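Local coordinates for nucleoporin nup120 (Schizosaccharomyces pombe, PDB 4GQ2), which serves as a structural component of the nuclear pore complex, whose nucleoporins can also act as docking partners for transiently associated transport factors, at residues F542-Y547 and A679-S684; E550-E555 and E573-L578; D568-E573 and M647-S652; V691-F696 and L723-D728. One frame throughout, in Å; residues are numbered along the deposited sequence.

Contact 1 (F542-Y547 and A679-S684); sequences FIRDPY and ARVLDS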
# COMPACT_ATOMS: atom_id res chain seq x y z
N PHE A 542 13.40 9.75 -13.13
CA PHE A 542 14.03 11.07 -13.22
C PHE A 542 15.09 11.25 -12.15
O PHE A 542 15.06 10.58 -11.12
CB PHE A 542 13.03 12.23 -13.16
CG PHE A 542 11.63 11.82 -12.89
CD1 PHE A 542 11.20 11.53 -11.60
CD2 PHE A 542 10.71 11.75 -13.93
CE1 PHE A 542 9.89 11.15 -11.35
CE2 PHE A 542 9.40 11.38 -13.69
CZ PHE A 542 8.99 11.08 -12.40
N ILE A 543 16.02 12.15 -12.43
CA ILE A 543 17.11 12.45 -11.51
C ILE A 543 16.59 13.31 -10.36
O ILE A 543 15.66 14.10 -10.55
CB ILE A 543 18.29 13.13 -12.25
CG1 ILE A 543 18.80 12.22 -13.37
CG2 ILE A 543 19.43 13.45 -11.29
CD1 ILE A 543 19.73 12.89 -14.35
N ARG A 544 17.18 13.12 -9.18
CA ARG A 544 16.90 13.96 -8.02
C ARG A 544 18.09 13.97 -7.07
O ARG A 544 18.92 13.06 -7.08
CB ARG A 544 15.63 13.50 -7.29
CG ARG A 544 15.62 12.05 -6.82
CD ARG A 544 14.37 11.75 -6.00
NE ARG A 544 14.53 10.59 -5.12
CZ ARG A 544 15.20 10.60 -3.96
NH1 ARG A 544 15.78 11.71 -3.52
NH2 ARG A 544 15.28 9.49 -3.23
N ASP A 545 18.18 15.04 -6.27
CA ASP A 545 19.19 15.16 -5.22
C ASP A 545 18.71 14.40 -3.99
O ASP A 545 17.51 14.33 -3.73
CB ASP A 545 19.41 16.63 -4.84
CG ASP A 545 20.22 17.39 -5.89
OD1 ASP A 545 20.82 16.77 -6.79
OD2 ASP A 545 20.25 18.64 -5.81
N PRO A 546 19.66 13.82 -3.22
CA PRO A 546 19.27 13.16 -1.99
C PRO A 546 18.85 14.20 -0.95
O PRO A 546 19.40 15.31 -0.94
CB PRO A 546 20.56 12.46 -1.52
CG PRO A 546 21.55 12.61 -2.64
CD PRO A 546 21.12 13.81 -3.42
N TYR A 547 17.89 13.84 -0.10
CA TYR A 547 17.58 14.67 1.06
C TYR A 547 18.55 14.26 2.15
O TYR A 547 19.14 13.17 2.08
CB TYR A 547 16.12 14.50 1.50
CG TYR A 547 15.11 14.75 0.40
CD1 TYR A 547 14.85 13.77 -0.56
CD2 TYR A 547 14.42 15.96 0.32
CE1 TYR A 547 13.93 13.99 -1.58
CE2 TYR A 547 13.50 16.19 -0.70
CZ TYR A 547 13.25 15.20 -1.64
OH TYR A 547 12.35 15.40 -2.67
N ALA A 679 4.41 9.70 -4.51
CA ALA A 679 4.17 8.58 -3.60
C ALA A 679 5.36 7.65 -3.47
O ALA A 679 5.69 7.20 -2.38
CB ALA A 679 2.92 7.80 -4.00
N ARG A 680 6.03 7.36 -4.59
CA ARG A 680 7.19 6.47 -4.57
C ARG A 680 8.37 7.10 -3.84
O ARG A 680 9.01 6.45 -3.01
CB ARG A 680 7.56 6.01 -5.99
CG ARG A 680 6.55 5.02 -6.55
CD ARG A 680 6.77 4.64 -8.01
NE ARG A 680 5.77 3.65 -8.42
CZ ARG A 680 5.93 2.33 -8.34
NH1 ARG A 680 7.07 1.81 -7.90
NH2 ARG A 680 4.94 1.53 -8.73
N VAL A 681 8.63 8.38 -4.12
CA VAL A 681 9.69 9.10 -3.42
C VAL A 681 9.38 9.23 -1.92
O VAL A 681 10.26 8.97 -1.09
CB VAL A 681 9.97 10.48 -4.05
CG1 VAL A 681 10.92 11.30 -3.18
CG2 VAL A 681 10.54 10.32 -5.45
N LEU A 682 8.14 9.61 -1.58
CA LEU A 682 7.72 9.67 -0.17
C LEU A 682 7.92 8.34 0.56
O LEU A 682 8.52 8.32 1.64
CB LEU A 682 6.25 10.12 -0.04
CG LEU A 682 6.01 11.61 -0.32
CD1 LEU A 682 4.53 11.94 -0.24
CD2 LEU A 682 6.82 12.50 0.61
N ASP A 683 7.44 7.25 -0.03
CA ASP A 683 7.58 5.93 0.57
C ASP A 683 9.05 5.67 0.90
O ASP A 683 9.40 5.22 2.00
CB ASP A 683 7.05 4.86 -0.40
CG ASP A 683 7.24 3.45 0.12
OD1 ASP A 683 6.42 3.00 0.94
OD2 ASP A 683 8.21 2.78 -0.30
N SER A 684 9.91 5.99 -0.06
CA SER A 684 11.35 5.78 0.07
C SER A 684 11.97 6.70 1.14
O SER A 684 12.81 6.26 1.92
CB SER A 684 12.01 5.96 -1.30
OG SER A 684 13.41 5.93 -1.18

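Contact 2 (E550-E555 and E573-L578); sequences ESFDEE and EGYQIL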
# COMPACT_ATOMS: atom_id res chain seq x y z
N GLU A 550 18.50 10.77 3.57
CA GLU A 550 19.11 9.75 2.73
C GLU A 550 20.62 9.61 2.98
O GLU A 550 21.09 8.51 3.25
CB GLU A 550 18.82 10.00 1.25
CG GLU A 550 17.33 10.14 0.96
CD GLU A 550 17.00 10.11 -0.51
OE1 GLU A 550 16.72 11.18 -1.07
OE2 GLU A 550 17.00 9.00 -1.10
N SER A 551 21.35 10.73 2.92
CA SER A 551 22.78 10.77 3.28
C SER A 551 23.07 10.13 4.65
O SER A 551 24.05 9.40 4.81
CB SER A 551 23.30 12.21 3.30
OG SER A 551 22.88 12.92 2.14
N PHE A 552 22.21 10.40 5.63
CA PHE A 552 22.38 9.86 6.98
C PHE A 552 22.02 8.39 7.13
O PHE A 552 22.40 7.75 8.11
CB PHE A 552 21.60 10.70 8.00
CG PHE A 552 22.27 12.01 8.33
CD1 PHE A 552 21.99 13.15 7.59
CD2 PHE A 552 23.18 12.09 9.37
CE1 PHE A 552 22.60 14.35 7.89
CE2 PHE A 552 23.79 13.29 9.68
CZ PHE A 552 23.50 14.43 8.93
N ASP A 553 21.28 7.85 6.16
CA ASP A 553 20.89 6.44 6.18
C ASP A 553 22.01 5.56 5.64
O ASP A 553 22.46 4.65 6.33
CB ASP A 553 19.61 6.23 5.35
CG ASP A 553 18.93 4.90 5.65
OD1 ASP A 553 18.41 4.74 6.78
OD2 ASP A 553 18.90 4.03 4.75
N GLU A 554 22.46 5.85 4.42
CA GLU A 554 23.53 5.08 3.79
C GLU A 554 24.92 5.50 4.28
O GLU A 554 25.22 6.69 4.40
CB GLU A 554 23.42 5.12 2.25
CG GLU A 554 23.11 6.49 1.67
CD GLU A 554 22.16 6.42 0.49
OE1 GLU A 554 20.96 6.12 0.69
OE2 GLU A 554 22.62 6.68 -0.64
N GLU A 555 25.74 4.49 4.55
CA GLU A 555 27.04 4.62 5.24
C GLU A 555 28.05 5.56 4.54
O GLU A 555 27.76 6.09 3.46
CB GLU A 555 27.67 3.22 5.42
CG GLU A 555 26.69 2.10 5.77
CD GLU A 555 26.21 2.13 7.21
OE1 GLU A 555 27.03 2.36 8.12
OE2 GLU A 555 25.00 1.91 7.43
N GLU A 573 29.88 16.27 16.47
CA GLU A 573 29.40 15.49 17.60
C GLU A 573 27.98 14.96 17.41
O GLU A 573 27.67 13.85 17.84
CB GLU A 573 29.50 16.29 18.89
CG GLU A 573 30.93 16.43 19.40
CD GLU A 573 31.00 16.93 20.82
OE1 GLU A 573 29.97 16.96 21.52
OE2 GLU A 573 32.12 17.30 21.24
N GLY A 574 27.13 15.77 16.78
CA GLY A 574 25.77 15.36 16.43
C GLY A 574 25.77 14.18 15.49
O GLY A 574 25.03 13.20 15.69
N TYR A 575 26.61 14.26 14.45
CA TYR A 575 26.81 13.16 13.51
C TYR A 575 27.20 11.88 14.24
O TYR A 575 26.64 10.81 13.97
CB TYR A 575 27.89 13.54 12.50
CG TYR A 575 27.41 14.36 11.33
CD1 TYR A 575 26.31 15.21 11.45
CD2 TYR A 575 28.07 14.32 10.11
CE1 TYR A 575 25.87 15.97 10.38
CE2 TYR A 575 27.64 15.08 9.03
CZ TYR A 575 26.54 15.90 9.18
OH TYR A 575 26.11 16.65 8.11
N GLN A 576 28.16 12.00 15.16
CA GLN A 576 28.64 10.86 15.94
C GLN A 576 27.52 10.16 16.71
O GLN A 576 27.48 8.92 16.72
CB GLN A 576 29.75 11.30 16.89
CG GLN A 576 31.02 11.71 16.17
CD GLN A 576 32.12 12.21 17.10
OE1 GLN A 576 31.86 12.67 18.21
NE2 GLN A 576 33.35 12.11 16.63
N ILE A 577 26.64 10.94 17.33
CA ILE A 577 25.50 10.39 18.07
C ILE A 577 24.49 9.73 17.13
O ILE A 577 23.91 8.68 17.46
CB ILE A 577 24.79 11.46 18.93
CG1 ILE A 577 25.79 12.24 19.78
CG2 ILE A 577 23.74 10.81 19.83
CD1 ILE A 577 25.31 13.61 20.21
N LEU A 578 24.26 10.34 15.96
CA LEU A 578 23.38 9.74 14.96
C LEU A 578 23.87 8.34 14.60
O LEU A 578 23.08 7.39 14.56
CB LEU A 578 23.26 10.64 13.71
CG LEU A 578 22.46 10.21 12.46
CD1 LEU A 578 23.31 9.35 11.53
CD2 LEU A 578 21.13 9.51 12.78

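Contact 3 (D568-E573 and M647-S652); sequences DPSLIE and MRDIDS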
# COMPACT_ATOMS: atom_id res chain seq x y z
N ASP A 568 33.91 22.30 13.58
CA ASP A 568 33.49 22.46 14.97
C ASP A 568 32.44 21.44 15.44
O ASP A 568 31.68 20.91 14.63
CB ASP A 568 32.93 23.88 15.18
CG ASP A 568 31.63 24.13 14.41
OD1 ASP A 568 31.54 23.74 13.22
OD2 ASP A 568 30.70 24.73 14.99
N PRO A 569 32.41 21.16 16.76
CA PRO A 569 31.18 20.68 17.38
C PRO A 569 30.21 21.87 17.49
O PRO A 569 30.67 23.02 17.48
CB PRO A 569 31.65 20.22 18.77
CG PRO A 569 32.91 20.98 19.03
CD PRO A 569 33.56 21.15 17.69
N SER A 570 28.90 21.65 17.59
CA SER A 570 28.26 20.35 17.79
C SER A 570 27.94 19.61 16.49
O SER A 570 27.29 18.56 16.51
CB SER A 570 26.96 20.56 18.56
OG SER A 570 27.19 21.20 19.81
N LEU A 571 28.41 20.15 15.37
CA LEU A 571 28.13 19.58 14.05
C LEU A 571 28.65 18.15 13.96
O LEU A 571 27.87 17.23 13.69
CB LEU A 571 28.73 20.46 12.94
CG LEU A 571 28.09 21.80 12.54
CD1 LEU A 571 26.65 21.63 12.04
CD2 LEU A 571 28.15 22.85 13.66
N ILE A 572 29.95 17.98 14.20
CA ILE A 572 30.61 16.67 14.18
C ILE A 572 30.02 15.75 15.26
O ILE A 572 29.68 14.59 14.99
CB ILE A 572 32.14 16.79 14.35
CG1 ILE A 572 32.76 17.52 13.15
CG2 ILE A 572 32.79 15.42 14.55
CD1 ILE A 572 34.17 18.04 13.37
N GLU A 573 29.88 16.27 16.47
CA GLU A 573 29.40 15.49 17.60
C GLU A 573 27.98 14.96 17.41
O GLU A 573 27.67 13.85 17.84
CB GLU A 573 29.50 16.29 18.89
CG GLU A 573 30.93 16.43 19.40
CD GLU A 573 31.00 16.93 20.82
OE1 GLU A 573 29.97 16.96 21.52
OE2 GLU A 573 32.12 17.30 21.24
N MET A 647 22.74 16.07 24.32
CA MET A 647 21.31 16.28 24.11
C MET A 647 21.04 17.45 23.17
O MET A 647 20.22 17.33 22.25
CB MET A 647 20.55 16.45 25.43
CG MET A 647 19.05 16.63 25.22
SD MET A 647 18.03 16.20 26.64
CE MET A 647 17.98 17.76 27.53
N ARG A 648 21.74 18.56 23.39
CA ARG A 648 21.61 19.74 22.53
C ARG A 648 22.01 19.38 21.10
O ARG A 648 21.34 19.77 20.15
CB ARG A 648 22.49 20.88 23.05
CG ARG A 648 22.32 22.21 22.32
CD ARG A 648 23.68 22.81 21.97
NE ARG A 648 24.55 22.97 23.14
CZ ARG A 648 25.89 23.02 23.09
NH1 ARG A 648 26.52 22.92 21.93
NH2 ARG A 648 26.58 23.16 24.21
N ASP A 649 23.09 18.61 20.97
CA ASP A 649 23.65 18.22 19.67
C ASP A 649 22.65 17.43 18.83
O ASP A 649 22.38 17.81 17.69
CB ASP A 649 24.94 17.42 19.85
CG ASP A 649 26.01 18.16 20.65
OD1 ASP A 649 25.81 19.36 20.95
OD2 ASP A 649 27.04 17.55 20.99
N ILE A 650 22.10 16.35 19.38
CA ILE A 650 21.08 15.59 18.64
C ILE A 650 19.79 16.35 18.45
O ILE A 650 19.15 16.22 17.41
CB ILE A 650 20.77 14.19 19.20
CG1 ILE A 650 20.93 14.15 20.72
CG2 ILE A 650 21.64 13.17 18.48
CD1 ILE A 650 20.53 12.83 21.35
N ASP A 651 19.42 17.16 19.44
CA ASP A 651 18.29 18.07 19.31
C ASP A 651 18.42 18.91 18.05
O ASP A 651 17.48 19.01 17.26
CB ASP A 651 18.18 18.96 20.55
CG ASP A 651 16.76 19.39 20.85
OD1 ASP A 651 16.13 20.04 19.99
OD2 ASP A 651 16.27 19.09 21.95
N SER A 652 19.61 19.49 17.84
CA SER A 652 19.89 20.31 16.65
C SER A 652 19.91 19.50 15.37
O SER A 652 19.35 19.93 14.35
CB SER A 652 21.22 21.06 16.81
OG SER A 652 21.15 21.99 17.87

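Contact 4 (V691-F696 and L723-D728); sequences VSIEGF and LSLLED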
# COMPACT_ATOMS: atom_id res chain seq x y z
N VAL A 691 13.22 4.54 10.35
CA VAL A 691 14.43 3.90 10.89
C VAL A 691 15.27 4.90 11.70
O VAL A 691 15.77 4.58 12.78
CB VAL A 691 15.23 3.23 9.74
CG1 VAL A 691 16.66 2.87 10.16
CG2 VAL A 691 14.48 2.00 9.22
N SER A 692 15.39 6.13 11.19
CA SER A 692 16.14 7.18 11.88
C SER A 692 15.51 7.52 13.24
O SER A 692 16.19 7.50 14.27
CB SER A 692 16.25 8.42 11.00
OG SER A 692 16.59 9.57 11.75
N ILE A 693 14.22 7.83 13.23
CA ILE A 693 13.47 8.16 14.44
C ILE A 693 13.54 7.04 15.47
O ILE A 693 13.73 7.29 16.66
CB ILE A 693 11.99 8.45 14.10
CG1 ILE A 693 11.87 9.75 13.31
CG2 ILE A 693 11.14 8.49 15.37
CD1 ILE A 693 10.65 9.82 12.41
N GLU A 694 13.38 5.80 15.00
CA GLU A 694 13.47 4.64 15.87
C GLU A 694 14.82 4.56 16.57
O GLU A 694 14.89 4.31 17.78
CB GLU A 694 13.15 3.35 15.10
CG GLU A 694 11.66 3.16 14.85
CD GLU A 694 11.36 2.18 13.73
OE1 GLU A 694 12.31 1.61 13.15
OE2 GLU A 694 10.16 1.97 13.43
N GLY A 695 15.90 4.77 15.81
CA GLY A 695 17.24 4.75 16.38
C GLY A 695 17.37 5.68 17.58
O GLY A 695 17.94 5.32 18.60
N PHE A 696 16.81 6.89 17.44
CA PHE A 696 16.84 7.90 18.50
C PHE A 696 16.01 7.47 19.71
O PHE A 696 16.47 7.54 20.85
CB PHE A 696 16.39 9.27 17.98
CG PHE A 696 17.37 9.92 17.04
CD1 PHE A 696 18.69 10.15 17.43
CD2 PHE A 696 16.98 10.32 15.77
CE1 PHE A 696 19.59 10.75 16.56
CE2 PHE A 696 17.87 10.92 14.89
CZ PHE A 696 19.18 11.14 15.29
N LEU A 723 8.93 12.66 23.33
CA LEU A 723 7.54 12.84 22.89
C LEU A 723 7.44 13.33 21.45
O LEU A 723 6.60 12.87 20.68
CB LEU A 723 6.78 13.80 23.82
CG LEU A 723 6.34 13.19 25.15
CD1 LEU A 723 5.90 14.28 26.12
CD2 LEU A 723 5.23 12.16 24.97
N SER A 724 8.32 14.27 21.12
CA SER A 724 8.46 14.81 19.77
C SER A 724 8.81 13.71 18.75
O SER A 724 8.33 13.74 17.62
CB SER A 724 9.58 15.86 19.79
OG SER A 724 9.68 16.50 18.54
N LEU A 725 9.65 12.77 19.15
CA LEU A 725 10.04 11.66 18.29
C LEU A 725 8.90 10.67 18.10
O LEU A 725 8.70 10.16 16.99
CB LEU A 725 11.28 10.96 18.84
CG LEU A 725 12.59 11.75 18.72
CD1 LEU A 725 13.64 11.08 19.56
CD2 LEU A 725 13.04 11.86 17.27
N LEU A 726 8.16 10.41 19.18
CA LEU A 726 7.01 9.53 19.13
C LEU A 726 5.95 10.08 18.19
O LEU A 726 5.26 9.33 17.50
CB LEU A 726 6.41 9.34 20.53
CG LEU A 726 6.97 8.28 21.46
CD1 LEU A 726 6.16 8.27 22.75
CD2 LEU A 726 6.96 6.90 20.82
N GLU A 727 5.84 11.41 18.17
CA GLU A 727 4.87 12.05 17.31
C GLU A 727 5.29 11.96 15.85
O GLU A 727 4.46 11.69 14.98
CB GLU A 727 4.65 13.50 17.73
CG GLU A 727 3.42 14.11 17.08
CD GLU A 727 2.19 13.23 17.18
OE1 GLU A 727 1.72 12.97 18.32
OE2 GLU A 727 1.68 12.79 16.11
N ASP A 728 6.58 12.17 15.60
CA ASP A 728 7.16 11.95 14.28
C ASP A 728 6.93 10.50 13.83
O ASP A 728 6.41 10.24 12.74
CB ASP A 728 8.66 12.26 14.33
CG ASP A 728 8.96 13.75 14.36
OD1 ASP A 728 8.03 14.57 14.18
OD2 ASP A 728 10.14 14.11 14.54

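Contact 1 (F542-Y547 and A679-S684)
V681 fits its CG1 methyl between the guanidinium of R544 and the ring of Y547, while CG2 lies against the arginine alone. V681 CG2 is 4.0 Å from R544 NE and also touches R544 CD, and CG1 sits over one face of the guanidinium, displaced toward its rim, so the arginine meets the helix with its aliphatic stem and a flat face. R544 NH1 forms a salt bridge with E550. The side chain leaves strand 539-544 with CG wedged between the backbone N and the carbonyl carbon (chi1 57°) and then runs extended to NE, sliding past V681 in the opposite direction. Here the last strand of the β-propeller domain, paired with strand 3-11 from the start of the chain, meets the long helix 672-703 of the helical domain, and V681 also touches A8 of that neighbouring strand. A branched, compact valine suits a helix face that must fit between a charged and an aromatic side chain. Y547 meets the same methyl, its CE1 4.3 Å from V681 CG1 at an oblique approach to the ring. The same tyrosine marks the N-cap of helix 548-553, and its side chain also packs on H792, V795 and I796 of helix 790-803.

Contact 2 (E550-E555 and E573-L578)
F552 pushes the edge of its ring into the face of Y575, a T-shaped (edge-to-face) aromatic pair that joins helix 548-553, just after strand 539-544 in the chain, to helix 571-585. The ring centroids are 4.8 Å apart and the planes stand at 84°, nearly perpendicular. In both residues CG lies anti to the carbonyl carbon and beside the backbone N. F552 points toward the other segment, and the turn about the CB-CG bond of Y575 (chi2 28°) presents the tyrosine's face to it. CE2 of F552 stands over the tyrosine ring, offset toward the rim.

Phenylalanine suits this buried place because its ring is wholly apolar, and the F552 side chain also touches L653 and L657 of helix 646-658. Tyrosine offers an equally broad face but carries a hydroxyl at the far end, where OH makes a weak hydrogen bond with R656. With an alanine at the place of Y575, the edge of F552 would probably lose the face it rests on, and R656 its hydroxyl partner.

L578, one turn along the same helix, takes the other part of the F552 edge. Its CG is turned anti to the backbone N, and the branch carries a methyl into the plane of the phenylalanine ring, where L578 CD1 lies 3.5 Å from F552 CD2.

Contact 3 (D568-E573 and M647-S652)
S570 gives its hydroxyl to D649: the bond from S570 OG to D649 OD1 is 2.6 Å long and reaches the acceptor from above, 55° out of the carboxylate plane. Serine suits this position because its short side chain fits a close approach of the backbones, the CA atoms of S570 and D649 being 5.4 Å apart. The chain of R648, bent at chi2 and chi3, places R648 NH1 2.8 Å from S570 OG. Its charge also lies near D649 OD1, although that ion pair is long and the oxygen sits well out of the guanidinium plane, leaving a purely electrostatic attraction.

The other oxygen of the aspartate faces a less favourable neighbour. E573 OE1 stands 3.0 Å from D649 OD2, two acceptors with their carboxylate planes 63° apart, and E644 brings a third acid close to E573 OE2. Such a cluster would probably raise the proton affinity of at least one of the acids, while R648 may offset part of the negative charge.

Farther out, I577 of helix 571-585 packs against both D649 and I650. S570 follows a cis peptide bond, and its hydroxyl is turned to D649 and makes no capping bond. This polar, partly buried junction sets the N-terminal end of helix 571-585, with S570 as its N-cap residue and E573 in its first turn, against the side of helix 646-658.

Contact 4 (V691-F696 and L723-D728)
I693 faces L725 and D728 across two antiparallel helices, 672-703 and 719-739, which belong to the Nup120 helical domain; the axes of the short segments approach to 9.6 Å, with 153° between their directions. From its CB the isoleucine divides into two arms. The methyl I693 CG2, anti to the backbone N, lies against the neighbouring backbone, 3.4 Å from L725 O, and more loosely beside L725 CB. The longer arm goes through CG1, anti to the carbonyl carbon (chi1 -69°), and delivers CD1 to the CB and backbone C of D728, the two side chains crossing at about a right angle. Beta branching thus lets a single residue cover two successive sites on the opposing helix. A glycine here would probably open a gap beside the backbone of L725 and leave the CB of D728 without its apolar neighbour.

Aspartate is tolerated in this buried interface because its CB and backbone are what meet the isoleucine, while its carboxylate forms a salt bridge with R658. One turn on from I693, F696 sets its CB toward the opposing helix, but its ring leads away, and the side chain also touches I650 and I654 of helix 646-658 and L578. Leucine suits the position opposite as a purely apolar filler: the L725 side chain also touches I697 and L700, and its CD1 rests 3.7 Å from F696 CB.

Overall arrangement
Contact 1 joins the last strand of the β-propeller domain to helix 672-703, and that helix then carries on to contact 4, whose centre is 21 Å away. Contacts 2 and 3 fall between the two segments of contact 1 in the chain; they share E573 and helix 571-585, lie 11 Å apart between centres and alternate in sequence. Contact 4 comes after contact 1 has closed. The R544-E550 salt bridge ties contact 1 to contact 2, their centres 19 Å apart, and F696 links contact 4 to contacts 2 and 3, at 15 and 17 Å between centres. The propeller and these helices are therefore joined by one continuous set of contacts, consistent with a scaffold role in the pore.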